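PDB 5NV9: Sodium/sialic acid symporter SiaT, which couples the inward sodium gradient to the uptake of the sialic acid N-acetylneuraminic acid across the bacterial inner membrane. Local coordinates for residues G81-L89 with N277-I286; G51-L59 with Q250-R260. All coordinates share one frame; numbering follows the deposited sequence.

Contact 1 (G81-L89 with N277-I286). With SLB (N-acetyl-beta-neuraminic acid), chain D.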
loop_
_atom_site.group_PDB
_atom_site.type_symbol
_atom_site.label_atom_id
_atom_site.label_comp_id
_atom_site.label_asym_id
_atom_site.label_seq_id
_atom_site.Cartn_x
_atom_site.Cartn_y
_atom_site.Cartn_z
ATOM N N GLY A 81 -10.549 2.864 10.028
ATOM C CA GLY A 81 -9.923 2.090 8.958
ATOM C C GLY A 81 -8.868 1.090 9.350
ATOM O O GLY A 81 -8.843 -0.020 8.823
ATOM N N GLN A 82 -7.972 1.489 10.260
ATOM C CA GLN A 82 -6.887 0.641 10.751
ATOM C C GLN A 82 -7.367 -0.576 11.518
ATOM O O GLN A 82 -6.845 -1.701 11.362
ATOM C CB GLN A 82 -5.953 1.459 11.689
ATOM C CG GLN A 82 -5.519 2.771 11.091
ATOM C CD GLN A 82 -4.538 2.578 9.946
ATOM O OE1 GLN A 82 -3.841 1.571 9.870
ATOM N NE2 GLN A 82 -4.393 3.588 9.135
ATOM N N TYR A 83 -8.354 -0.348 12.369
ATOM C CA TYR A 83 -8.904 -1.421 13.181
ATOM C C TYR A 83 -9.759 -2.391 12.369
ATOM O O TYR A 83 -9.812 -3.579 12.679
ATOM C CB TYR A 83 -9.580 -0.836 14.455
ATOM C CG TYR A 83 -8.493 -0.164 15.282
ATOM C CD1 TYR A 83 -7.585 -0.908 16.004
ATOM C CD2 TYR A 83 -8.293 1.206 15.236
ATOM C CE1 TYR A 83 -6.530 -0.313 16.685
ATOM C CE2 TYR A 83 -7.239 1.810 15.920
ATOM C CZ TYR A 83 -6.359 1.039 16.633
ATOM O OH TYR A 83 -5.346 1.632 17.347
ATOM N N LEU A 84 -10.364 -1.924 11.291
ATOM C CA LEU A 84 -11.091 -2.843 10.396
ATOM C C LEU A 84 -10.106 -3.727 9.632
ATOM O O LEU A 84 -10.460 -4.768 9.213
ATOM C CB LEU A 84 -11.946 -2.097 9.382
ATOM C CG LEU A 84 -13.114 -1.344 10.017
ATOM C CD1 LEU A 84 -13.862 -0.466 8.996
ATOM C CD2 LEU A 84 -14.055 -2.308 10.709
ATOM N N ALA A 85 -8.883 -3.266 9.459
ATOM C CA ALA A 85 -7.829 -3.962 8.697
ATOM C C ALA A 85 -7.300 -5.082 9.559
ATOM O O ALA A 85 -6.843 -6.102 9.040
ATOM C CB ALA A 85 -6.709 -3.014 8.329
ATOM N N ILE A 86 -7.344 -4.887 10.873
ATOM C CA ILE A 86 -6.976 -5.955 11.788
ATOM C C ILE A 86 -8.144 -6.932 11.923
ATOM O O ILE A 86 -7.939 -8.132 11.863
ATOM C CB ILE A 86 -6.598 -5.400 13.158
ATOM C CG1 ILE A 86 -5.407 -4.469 13.019
ATOM C CG2 ILE A 86 -6.363 -6.516 14.184
ATOM C CD1 ILE A 86 -5.112 -3.726 14.306
ATOM N N ALA A 87 -9.360 -6.416 12.108
ATOM C CA ALA A 87 -10.526 -7.270 12.274
ATOM C C ALA A 87 -10.778 -8.277 11.161
ATOM O O ALA A 87 -11.319 -9.334 11.408
ATOM C CB ALA A 87 -11.764 -6.411 12.442
ATOM N N ILE A 88 -10.435 -7.970 9.920
ATOM C CA ILE A 88 -10.611 -8.960 8.851
ATOM C C ILE A 88 -9.525 -10.038 8.792
ATOM O O ILE A 88 -9.739 -11.050 8.130
ATOM C CB ILE A 88 -10.696 -8.321 7.439
ATOM C CG1 ILE A 88 -9.440 -7.556 7.102
ATOM C CG2 ILE A 88 -11.928 -7.402 7.333
ATOM C CD1 ILE A 88 -9.165 -7.453 5.625
ATOM N N LEU A 89 -8.381 -9.868 9.467
ATOM C CA LEU A 89 -7.261 -10.820 9.316
ATOM C C LEU A 89 -7.548 -12.308 9.604
ATOM O O LEU A 89 -7.030 -13.152 8.900
ATOM C CB LEU A 89 -5.988 -10.364 10.085
ATOM C CG LEU A 89 -5.365 -9.057 9.554
ATOM C CD1 LEU A 89 -4.155 -8.557 10.347
ATOM C CD2 LEU A 89 -5.034 -9.131 8.070
ATOM N N ASN A 277 1.948 -8.087 11.821
ATOM C CA ASN A 277 1.360 -6.995 11.104
ATOM C C ASN A 277 0.239 -6.372 11.947
ATOM O O ASN A 277 0.219 -5.148 12.110
ATOM C CB ASN A 277 0.844 -7.437 9.738
ATOM C CG ASN A 277 0.052 -6.353 9.060
ATOM O OD1 ASN A 277 0.629 -5.407 8.555
ATOM N ND2 ASN A 277 -1.310 -6.460 9.093
ATOM N N ALA A 278 -0.662 -7.183 12.497
ATOM C CA ALA A 278 -1.685 -6.657 13.419
ATOM C C ALA A 278 -1.194 -5.811 14.599
ATOM O O ALA A 278 -1.752 -4.754 14.877
ATOM C CB ALA A 278 -2.576 -7.749 13.909
ATOM N N LYS A 279 -0.139 -6.245 15.266
ATOM C CA LYS A 279 0.466 -5.464 16.340
ATOM C C LYS A 279 0.912 -4.078 15.876
ATOM O O LYS A 279 0.587 -3.091 16.530
ATOM C CB LYS A 279 1.634 -6.208 16.907
ATOM C CG LYS A 279 1.183 -7.440 17.684
ATOM C CD LYS A 279 2.360 -8.358 17.951
ATOM C CE LYS A 279 2.000 -9.419 18.968
ATOM N NZ LYS A 279 3.270 -9.974 19.505
ATOM N N LEU A 280 1.565 -4.012 14.707
ATOM C CA LEU A 280 2.029 -2.739 14.152
ATOM C C LEU A 280 0.893 -1.792 13.776
ATOM O O LEU A 280 0.970 -0.578 14.039
ATOM C CB LEU A 280 2.974 -2.964 12.951
ATOM C CG LEU A 280 4.341 -3.518 13.350
ATOM C CD1 LEU A 280 5.098 -4.114 12.147
ATOM C CD2 LEU A 280 5.171 -2.397 13.982
ATOM N N VAL A 281 -0.184 -2.346 13.174
ATOM C CA VAL A 281 -1.290 -1.574 12.728
ATOM C C VAL A 281 -2.092 -1.075 13.948
ATOM O O VAL A 281 -2.709 -0.008 13.913
ATOM C CB VAL A 281 -2.154 -2.389 11.731
ATOM C CG1 VAL A 281 -3.409 -1.634 11.377
ATOM C CG2 VAL A 281 -1.359 -2.685 10.466
ATOM N N ALA A 282 -2.112 -1.861 15.015
ATOM C CA ALA A 282 -2.806 -1.445 16.221
ATOM C C ALA A 282 -2.077 -0.303 16.984
ATOM O O ALA A 282 -2.703 0.407 17.763
ATOM C CB ALA A 282 -3.012 -2.648 17.146
ATOM N N ILE A 283 -0.791 -0.101 16.754
ATOM C CA ILE A 283 0.004 0.809 17.584
ATOM C C ILE A 283 0.540 1.978 16.790
ATOM O O ILE A 283 0.278 3.140 17.115
ATOM C CB ILE A 283 1.174 0.080 18.246
ATOM C CG1 ILE A 283 0.651 -0.983 19.158
ATOM C CG2 ILE A 283 2.025 1.056 19.044
ATOM C CD1 ILE A 283 -0.398 -0.517 20.131
ATOM N N ILE A 284 1.188 1.700 15.678
ATOM C CA ILE A 284 1.836 2.788 14.906
ATOM C C ILE A 284 0.965 3.922 14.275
ATOM O O ILE A 284 1.284 5.082 14.494
ATOM C CB ILE A 284 2.919 2.201 13.980
ATOM C CG1 ILE A 284 4.001 1.502 14.850
ATOM C CG2 ILE A 284 3.584 3.247 13.094
ATOM C CD1 ILE A 284 4.692 2.337 15.941
ATOM N N PRO A 285 -0.101 3.608 13.456
ATOM C CA PRO A 285 -1.001 4.610 12.872
ATOM C C PRO A 285 -1.534 5.615 13.852
ATOM O O PRO A 285 -1.697 6.792 13.495
ATOM C CB PRO A 285 -2.157 3.755 12.311
ATOM C CG PRO A 285 -1.398 2.563 11.833
ATOM C CD PRO A 285 -0.425 2.280 12.939
ATOM N N ILE A 286 -1.840 5.176 15.070
ATOM C CA ILE A 286 -2.261 6.091 16.100
ATOM C C ILE A 286 -1.269 7.268 16.202
ATOM O O ILE A 286 -1.678 8.417 16.412
ATOM C CB ILE A 286 -2.277 5.452 17.491
ATOM C CG1 ILE A 286 -3.302 4.354 17.605
ATOM C CG2 ILE A 286 -2.634 6.494 18.539
ATOM C CD1 ILE A 286 -3.204 3.611 18.936
HETATM C C1 SLB D . -0.720 3.968 2.282
HETATM C C2 SLB D . -1.955 3.186 2.635
HETATM C C3 SLB D . -3.174 4.015 2.301
HETATM C C4 SLB D . -4.482 3.383 2.825
HETATM C C5 SLB D . -4.299 3.260 4.338
HETATM C C6 SLB D . -3.050 2.409 4.648
HETATM C C7 SLB D . -2.747 2.233 6.143
HETATM C C8 SLB D . -1.505 1.410 6.366
HETATM C C9 SLB D . -1.299 1.095 7.847
HETATM C C10 SLB D . -6.205 3.278 5.905
HETATM C C11 SLB D . -7.141 2.362 6.650
HETATM N N5 SLB D . -5.481 2.652 4.966
HETATM O O1A SLB D . -0.169 4.672 3.197
HETATM O O1B SLB D . -0.305 3.931 1.061
HETATM O O2 SLB D . -1.998 1.919 1.919
HETATM O O4 SLB D . -5.641 4.238 2.535
HETATM O O6 SLB D . -1.894 3.003 4.063
HETATM O O7 SLB D . -2.513 3.499 6.768
HETATM O O8 SLB D . -1.583 0.200 5.623
HETATM O O9 SLB D . -2.347 0.247 8.379
HETATM O O10 SLB D . -6.079 4.483 6.181
HETATM O O HOH W 1 -3.638 2.212 14.845
HETATM O O HOH W 2 -3.681 -5.026 8.734
#
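Gln-82, Tyr-83 and Ile-86 pack against Val-281, Ala-282 and Pro-285 in an antiparallel helix-helix contact between helix 80-87 and helix 267-301, beside the sialic acid; the short segments 81-87 and 277-286 run at 173°. The core of the contact is apolar. Ile-86 and Val-281 slide past one another in opposite directions, CG1 of Ile-86 lying 3.8 Å from CG1 of Val-281. With CG1 of Ile-86 anti to its carbonyl carbon and the chain extended beyond it, CD1 lands on the CB of Ala-282, while the CG2 branch rests on Ala-278. Small alanines at 278 and 282 leave the helix surface low enough for this: the CA atoms of Ile-86 and Ala-278 are 5.6 Å apart.

On one flank Tyr-83 gives its hydroxyl proton to the backbone, OH to O of Ala-282 at 2.9 Å, the donor tilted 34° from the carbonyl plane. A water that donates to O of Val-281 and, weakly, to the same hydroxyl adds a second bridge. Gln-82 crosses Pro-285 and turns its amide to the ligand, its chain bent at chi2. Its NE2 gives a nearly straight bond, 171°, to O7 of the sialic acid at 3.0 Å. Helix packing and the glycerol-chain end of the substrate site of this LeuT-fold symporter thus meet at Gln-82.

Contact 2 (G51-L59 with Q250-R260); sequences GVSVFATTL and QFTASQDVVQR. With NA (sodium ion), chain B; SLB (N-acetyl-beta-neuraminic acid), chain D.
The unwound end of helix 47-58, which carries substrate and sodium ligands of this LeuT-fold transporter, is backed here by 250-260, with Val-54, Thr-57 and Thr-58 meeting Gln-250, Phe-251, Asp-256, Val-257 and Arg-260. Where the helix stops, O of Ala-56 and O of Leu-59 bind the sodium at 2.1 and 2.3 Å; Ala-339, Ser-342 and Ser-343 complete this conserved Na2 site.

Thr-58 faces two ways. OG1 sits between the backbone N and the carbonyl carbon (chi1 57°) and shares a hydrogen bond with O8 of the sialic acid at 2.7 Å. That rotation sends the methyl CG2 to the other segment, 3.5 Å from CD of Gln-250 and 3.6 Å from CG2 of Val-257. A turn earlier, Val-54 puts CG1 against CE1 of Phe-251 and its other branch against the aliphatic start of Arg-260.

The polar link is Arg-260 NE to OG of Ser-53, 2.9 Å long and 163° at the hydrogen, with the hydroxyl in the guanidinium plane. Over one face of that group lies OG1 of Thr-57, which also bonds to O of Ser-53 at 2.7 Å; this carbonyl receives N of Thr-57 from the opposite face of its plane. Both hydroxyls have further partners, Ser-53 in Asp-182 and Thr-57 in Ser-346, two ligands of the second sodium (Na3), so Arg-260 reaches the second shell of that ion. Beside them, Asp-256 meets the methyl of Thr-57. Ser-254 OG donates to Asp-256 OD1 at 2.6 Å. Around the pair, helix 267-301 packs on Val-54 and Phe-55, helix 118-151 on Ser-254 and Asp-256, and helix 155-203 on Ser-53 and Arg-260.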
loop_
_atom_site.group_PDB
_atom_site.type_symbol
_atom_site.label_atom_id
_atom_site.label_comp_id
_atom_site.label_asym_id
_atom_site.label_seq_id
_atom_site.Cartn_x
_atom_site.Cartn_y
_atom_site.Cartn_z
ATOM N N GLY A 51 5.719 -10.247 8.270
ATOM C CA GLY A 51 4.671 -9.382 8.853
ATOM C C GLY A 51 5.020 -7.917 8.943
ATOM O O GLY A 51 4.184 -7.065 8.702
ATOM N N VAL A 52 6.274 -7.610 9.295
ATOM C CA VAL A 52 6.769 -6.235 9.195
ATOM C C VAL A 52 6.797 -5.725 7.724
ATOM O O VAL A 52 6.609 -4.520 7.401
ATOM C CB VAL A 52 8.195 -6.065 9.838
ATOM C CG1 VAL A 52 8.592 -4.582 9.755
ATOM C CG2 VAL A 52 8.156 -6.498 11.335
ATOM N N SER A 53 7.118 -6.618 6.844
ATOM C CA SER A 53 7.168 -6.302 5.413
ATOM C C SER A 53 5.767 -5.979 4.850
ATOM O O SER A 53 5.644 -5.129 3.942
ATOM C CB SER A 53 7.778 -7.485 4.610
ATOM O OG SER A 53 7.764 -7.176 3.219
ATOM N N VAL A 54 4.743 -6.643 5.398
ATOM C CA VAL A 54 3.334 -6.404 4.966
ATOM C C VAL A 54 2.966 -4.989 5.413
ATOM O O VAL A 54 2.446 -4.239 4.653
ATOM C CB VAL A 54 2.309 -7.382 5.636
ATOM C CG1 VAL A 54 0.890 -6.871 5.461
ATOM C CG2 VAL A 54 2.406 -8.785 5.102
ATOM N N PHE A 55 3.262 -4.641 6.675
ATOM C CA PHE A 55 2.982 -3.286 7.226
ATOM C C PHE A 55 3.696 -2.211 6.401
ATOM O O PHE A 55 3.088 -1.204 6.036
ATOM C CB PHE A 55 3.343 -3.219 8.727
ATOM C CG PHE A 55 3.093 -1.872 9.386
ATOM C CD1 PHE A 55 1.806 -1.449 9.635
ATOM C CD2 PHE A 55 4.161 -1.050 9.801
ATOM C CE1 PHE A 55 1.564 -0.234 10.239
ATOM C CE2 PHE A 55 3.919 0.167 10.405
ATOM C CZ PHE A 55 2.621 0.568 10.635
ATOM N N ALA A 56 4.974 -2.439 6.070
ATOM C CA ALA A 56 5.792 -1.432 5.350
ATOM C C ALA A 56 5.395 -1.324 3.867
ATOM O O ALA A 56 5.459 -0.253 3.302
ATOM C CB ALA A 56 7.277 -1.717 5.473
ATOM N N THR A 57 4.960 -2.415 3.280
ATOM C CA THR A 57 4.372 -2.466 1.912
ATOM C C THR A 57 3.106 -1.588 1.888
ATOM O O THR A 57 2.983 -0.771 1.028
ATOM C CB THR A 57 4.077 -3.941 1.476
ATOM O OG1 THR A 57 5.300 -4.678 1.323
ATOM C CG2 THR A 57 3.243 -4.074 0.121
ATOM N N THR A 58 2.188 -1.723 2.856
ATOM C CA THR A 58 0.895 -0.994 2.778
ATOM C C THR A 58 1.017 0.474 3.162
ATOM O O THR A 58 0.343 1.328 2.587
ATOM C CB THR A 58 -0.207 -1.645 3.645
ATOM O OG1 THR A 58 0.254 -1.717 4.999
ATOM C CG2 THR A 58 -0.544 -3.043 3.170
ATOM N N LEU A 59 1.907 0.775 4.106
ATOM C CA LEU A 59 2.057 2.132 4.648
ATOM C C LEU A 59 3.158 2.864 3.926
ATOM O O LEU A 59 4.322 2.571 4.131
ATOM C CB LEU A 59 2.419 2.111 6.132
ATOM C CG LEU A 59 2.148 3.408 6.897
ATOM C CD1 LEU A 59 2.064 3.160 8.405
ATOM C CD2 LEU A 59 3.190 4.454 6.598
ATOM N N GLN A 250 -7.037 -5.061 -0.081
ATOM C CA GLN A 250 -5.562 -5.018 0.258
ATOM C C GLN A 250 -5.026 -6.373 0.703
ATOM O O GLN A 250 -3.974 -6.786 0.262
ATOM C CB GLN A 250 -5.293 -3.966 1.334
ATOM C CG GLN A 250 -3.833 -3.760 1.762
ATOM C CD GLN A 250 -2.965 -3.218 0.640
ATOM O OE1 GLN A 250 -2.726 -2.001 0.547
ATOM N NE2 GLN A 250 -2.500 -4.117 -0.237
ATOM N N PHE A 251 -5.800 -7.079 1.521
ATOM C CA PHE A 251 -5.372 -8.316 2.136
ATOM C C PHE A 251 -5.777 -9.617 1.483
ATOM O O PHE A 251 -5.225 -10.650 1.888
ATOM C CB PHE A 251 -5.722 -8.272 3.650
ATOM C CG PHE A 251 -4.953 -7.210 4.376
ATOM C CD1 PHE A 251 -3.677 -7.472 4.862
ATOM C CD2 PHE A 251 -5.465 -5.915 4.503
ATOM C CE1 PHE A 251 -2.939 -6.479 5.495
ATOM C CE2 PHE A 251 -4.731 -4.905 5.137
ATOM C CZ PHE A 251 -3.467 -5.206 5.633
ATOM N N THR A 252 -6.673 -9.586 0.487
ATOM C CA THR A 252 -7.100 -10.810 -0.248
ATOM C C THR A 252 -6.836 -10.793 -1.766
ATOM O O THR A 252 -6.681 -11.826 -2.397
ATOM C CB THR A 252 -8.601 -11.095 -0.051
ATOM O OG1 THR A 252 -9.432 -10.060 -0.595
ATOM C CG2 THR A 252 -8.921 -11.255 1.421
ATOM N N ALA A 253 -6.828 -9.616 -2.370
ATOM C CA ALA A 253 -6.886 -9.510 -3.826
ATOM C C ALA A 253 -5.711 -8.760 -4.391
ATOM O O ALA A 253 -5.670 -8.600 -5.582
ATOM C CB ALA A 253 -8.200 -8.839 -4.256
ATOM N N SER A 254 -4.743 -8.356 -3.554
ATOM C CA SER A 254 -3.658 -7.489 -3.971
ATOM C C SER A 254 -2.341 -8.245 -3.820
ATOM O O SER A 254 -1.986 -8.663 -2.720
ATOM C CB SER A 254 -3.679 -6.220 -3.134
ATOM O OG SER A 254 -2.828 -5.258 -3.695
ATOM N N GLN A 255 -1.647 -8.433 -4.936
ATOM C CA GLN A 255 -0.452 -9.251 -4.981
ATOM C C GLN A 255 0.667 -8.791 -4.050
ATOM O O GLN A 255 1.443 -9.630 -3.586
ATOM C CB GLN A 255 0.046 -9.329 -6.427
ATOM C CG GLN A 255 1.390 -10.070 -6.602
ATOM C CD GLN A 255 1.360 -11.572 -6.309
ATOM O OE1 GLN A 255 0.316 -12.151 -5.954
ATOM N NE2 GLN A 255 2.537 -12.194 -6.357
ATOM N N ASP A 256 0.805 -7.473 -3.812
ATOM C CA ASP A 256 1.915 -6.981 -2.945
ATOM C C ASP A 256 1.822 -7.522 -1.498
ATOM O O ASP A 256 2.844 -7.815 -0.888
ATOM C CB ASP A 256 2.068 -5.445 -2.993
ATOM C CG ASP A 256 0.808 -4.700 -2.565
ATOM O OD1 ASP A 256 -0.376 -5.205 -2.724
ATOM O OD2 ASP A 256 1.020 -3.560 -2.084
ATOM N N VAL A 257 0.603 -7.689 -0.977
ATOM C CA VAL A 257 0.403 -8.281 0.329
ATOM C C VAL A 257 0.333 -9.835 0.283
ATOM O O VAL A 257 1.049 -10.545 1.015
ATOM C CB VAL A 257 -0.809 -7.646 0.995
ATOM C CG1 VAL A 257 -1.220 -8.446 2.234
ATOM C CG2 VAL A 257 -0.464 -6.228 1.415
ATOM N N VAL A 258 -0.460 -10.350 -0.643
ATOM C CA VAL A 258 -0.718 -11.766 -0.755
ATOM C C VAL A 258 0.561 -12.540 -0.966
ATOM O O VAL A 258 0.742 -13.634 -0.453
ATOM C CB VAL A 258 -1.736 -12.104 -1.912
ATOM C CG1 VAL A 258 -1.847 -13.595 -2.055
ATOM C CG2 VAL A 258 -3.111 -11.577 -1.598
ATOM N N GLN A 259 1.477 -11.976 -1.719
ATOM C CA GLN A 259 2.825 -12.565 -1.853
ATOM C C GLN A 259 3.536 -12.876 -0.532
ATOM O O GLN A 259 4.277 -13.869 -0.433
ATOM C CB GLN A 259 3.695 -11.617 -2.676
ATOM C CG GLN A 259 4.637 -12.307 -3.632
ATOM C CD GLN A 259 5.527 -11.304 -4.323
ATOM O OE1 GLN A 259 5.082 -10.174 -4.561
ATOM N NE2 GLN A 259 6.798 -11.683 -4.618
ATOM N N ARG A 260 3.327 -12.050 0.490
ATOM C CA ARG A 260 3.944 -12.323 1.804
ATOM C C ARG A 260 3.354 -13.528 2.515
ATOM O O ARG A 260 3.965 -14.026 3.441
ATOM C CB ARG A 260 3.860 -11.118 2.737
ATOM C CG ARG A 260 4.976 -10.127 2.577
ATOM C CD ARG A 260 4.745 -9.158 1.452
ATOM N NE ARG A 260 5.932 -8.324 1.227
ATOM C CZ ARG A 260 6.329 -7.874 0.034
ATOM N NH1 ARG A 260 5.634 -8.145 -1.054
ATOM N NH2 ARG A 260 7.444 -7.183 -0.063
HETATM NA NA NA B . 5.953 1.742 2.675
HETATM C C1 SLB D . -0.720 3.968 2.282
HETATM C C2 SLB D . -1.955 3.186 2.635
HETATM C C3 SLB D . -3.174 4.015 2.301
HETATM C C4 SLB D . -4.482 3.383 2.825
HETATM C C5 SLB D . -4.299 3.260 4.338
HETATM C C6 SLB D . -3.050 2.409 4.648
HETATM C C7 SLB D . -2.747 2.233 6.143
HETATM C C8 SLB D . -1.505 1.410 6.366
HETATM C C9 SLB D . -1.299 1.095 7.847
HETATM C C10 SLB D . -6.205 3.278 5.905
HETATM C C11 SLB D . -7.141 2.362 6.650
HETATM N N5 SLB D . -5.481 2.652 4.966
HETATM O O1A SLB D . -0.169 4.672 3.197
HETATM O O1B SLB D . -0.305 3.931 1.061
HETATM O O2 SLB D . -1.998 1.919 1.919
HETATM O O4 SLB D . -5.641 4.238 2.535
HETATM O O6 SLB D . -1.894 3.003 4.063
HETATM O O7 SLB D . -2.513 3.499 6.768
HETATM O O8 SLB D . -1.583 0.200 5.623
HETATM O O9 SLB D . -2.347 0.247 8.379
HETATM O O10 SLB D . -6.079 4.483 6.181
#

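In the fold
The two contacts lie about 13 Å apart, centre to centre, and both reach the same sialic acid: contact 1 holds Gln-82, contact 2 Thr-58. Along the chain their segments alternate, in the order 51-59, 81-89, 250-260 and 277-286, so two nearby pieces of the early chain pair with two nearby pieces some 190 residues on. They also touch directly, Asn-277 packing on Val-54 and Phe-55, and Val-281 CG2 approaching CD1 of Phe-55 at 3.5 Å. Contact 2, closer to the centre of the chain, adjoins both sodium sites, which places substrate and ion binding in one connected bundle, as expected for coupled transport.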